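Local coordinates for outer membrane associated protein (Francisella tularensis subsp. tularensis, PDB 6U83) that probably ties the outer membrane to peptidoglycan through its C-terminal OmpA-like domain, here holding a d-alanine, and may have porin activity as a whole, at residues S92-K97 against A164-P169. Residues are numbered along the deposited sequence; the frame is centred on the assembly and turned at random.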
loop_
_atom_site.group_PDB
_atom_site.type_symbol
_atom_site.label_atom_id
_atom_site.label_comp_id
_atom_site.label_asym_id
_atom_site.label_seq_id
_atom_site.Cartn_x
_atom_site.Cartn_y
_atom_site.Cartn_z
ATOM N N SER A 92 7.024 13.991 0.481
ATOM C CA SER A 92 7.736 14.248 -0.767
ATOM C C SER A 92 7.411 13.208 -1.835
ATOM O O SER A 92 6.939 13.551 -2.925
ATOM C CB SER A 92 9.239 14.291 -0.485
ATOM O OG SER A 92 9.568 13.339 0.519
ATOM N N SER A 93 7.684 11.933 -1.551
ATOM C CA SER A 93 7.565 10.884 -2.554
ATOM C C SER A 93 7.115 9.582 -1.907
ATOM O O SER A 93 7.341 9.353 -0.714
ATOM C CB SER A 93 8.893 10.650 -3.291
ATOM O OG SER A 93 9.599 9.555 -2.732
ATOM N N VAL A 94 6.489 8.725 -2.715
ATOM C CA VAL A 94 5.970 7.434 -2.274
ATOM C C VAL A 94 6.399 6.369 -3.265
ATOM O O VAL A 94 6.195 6.524 -4.473
ATOM C CB VAL A 94 4.435 7.426 -2.162
ATOM C CG1 VAL A 94 3.974 6.113 -1.561
ATOM C CG2 VAL A 94 3.956 8.581 -1.340
ATOM N N THR A 95 6.935 5.271 -2.760
ATOM C CA THR A 95 7.267 4.127 -3.591
ATOM C C THR A 95 6.131 3.123 -3.534
ATOM O O THR A 95 5.761 2.658 -2.452
ATOM C CB THR A 95 8.569 3.491 -3.129
ATOM O OG1 THR A 95 9.613 4.459 -3.265
ATOM C CG2 THR A 95 8.883 2.275 -3.985
ATOM N N VAL A 96 5.589 2.783 -4.699
ATOM C CA VAL A 96 4.456 1.878 -4.824
ATOM C C VAL A 96 4.979 0.554 -5.371
ATOM O O VAL A 96 5.438 0.484 -6.519
ATOM C CB VAL A 96 3.376 2.474 -5.732
ATOM C CG1 VAL A 96 2.257 1.496 -5.906
ATOM C CG2 VAL A 96 2.861 3.769 -5.135
ATOM N N LYS A 97 4.902 -0.505 -4.563
ATOM C CA LYS A 97 5.493 -1.801 -4.887
ATOM C C LYS A 97 4.397 -2.817 -5.191
ATOM O O LYS A 97 3.511 -3.043 -4.363
ATOM C CB LYS A 97 6.361 -2.296 -3.733
ATOM C CG LYS A 97 7.473 -1.340 -3.358
ATOM C CD LYS A 97 8.157 -1.821 -2.105
ATOM C CE LYS A 97 9.375 -0.982 -1.808
ATOM N NZ LYS A 97 10.081 -1.450 -0.578
ATOM N N ALA A 164 2.836 -0.011 0.089
ATOM C CA ALA A 164 3.555 1.248 0.229
ATOM C C ALA A 164 3.498 1.677 1.688
ATOM O O ALA A 164 2.546 1.346 2.401
ATOM C CB ALA A 164 2.963 2.340 -0.661
ATOM N N SER A 165 4.518 2.423 2.117
ATOM C CA SER A 165 4.542 2.988 3.455
ATOM C C SER A 165 5.242 4.339 3.424
ATOM O O SER A 165 6.264 4.501 2.760
ATOM C CB SER A 165 5.234 2.042 4.445
ATOM O OG SER A 165 6.516 1.654 3.990
ATOM N N VAL A 166 4.679 5.306 4.151
ATOM C CA VAL A 166 5.264 6.633 4.305
ATOM C C VAL A 166 5.223 7.022 5.779
ATOM O O VAL A 166 4.400 6.523 6.549
ATOM C CB VAL A 166 4.531 7.677 3.435
ATOM C CG1 VAL A 166 4.754 7.388 1.956
ATOM C CG2 VAL A 166 3.056 7.668 3.740
ATOM N N SER A 167 6.123 7.917 6.174
ATOM C CA SER A 167 6.224 8.364 7.552
ATOM C C SER A 167 6.236 9.880 7.606
ATOM O O SER A 167 6.653 10.556 6.667
ATOM C CB SER A 167 7.486 7.831 8.236
ATOM O OG SER A 167 7.482 6.422 8.222
ATOM N N ALA A 168 5.784 10.404 8.720
ATOM C CA ALA A 168 5.768 11.843 8.903
ATOM C C ALA A 168 5.557 12.122 10.378
ATOM O O ALA A 168 4.987 11.284 11.087
ATOM C CB ALA A 168 4.671 12.494 8.060
ATOM N N PRO A 169 6.018 13.257 10.886
ATOM C CA PRO A 169 5.722 13.608 12.276
ATOM C C PRO A 169 4.217 13.740 12.497
ATOM O O PRO A 169 3.449 14.006 11.568
ATOM C CB PRO A 169 6.447 14.944 12.464
ATOM C CG PRO A 169 7.555 14.921 11.432
ATOM C CD PRO A 169 6.971 14.196 10.261
#
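Val-94, Ala-164 and Val-166 meet in a buried, apolar contact between two antiparallel central strands, 94-98 and 161-172, of the mixed sheet in this OmpA-like domain. It illustrates how side chains can take over where neighbouring strands part. Lys-97 still shares a backbone hydrogen bond with Glu-163, the residue just before 164-169; from there the strands splay, and the separation of CA atoms grows from 5.2 Å between Val-96 and Ala-164 to 6.7 Å between Val-94 and Val-166. In place of backbone pairing, Ala-164 and Val-166 direct their CB atoms toward strand 94-98 and fill the space between the strands with methyl groups. The CB of Ala-164 lies 3.3 Å from the carbonyl O of Thr-95, and the same methyl reaches CG1 of Val-94 at 4.0 Å. Farther along, CG1 of Val-166 touches both branches of Val-94, closer to CG2 (3.6 Å) than to CG1 (3.8 Å), and the two side chains cross at about a right angle. In Val-166, chi1 of -67° sets CG1 opposite the carbonyl carbon and next to the backbone N, from where it extends toward the other strand. Helix 73-89 closes over this patch: Phe-82 packs on both Val-94 and Ala-164, and Ile-86 on Val-94. The CB of Val-96 points away from 164-169, and its side chain packs on Ala-121, Val-124 and Met-128 of helix 110-130, while on its other edge strand 94-98 pairs in parallel with 138-142. An antiparallel seam beside a beta-alpha-beta crossover, with two helices packed against the sheet, is characteristic of the OmpA-like fold, in which strand 94-98 leads on to Ala-100 and Ser-101 of the d-alanine pocket.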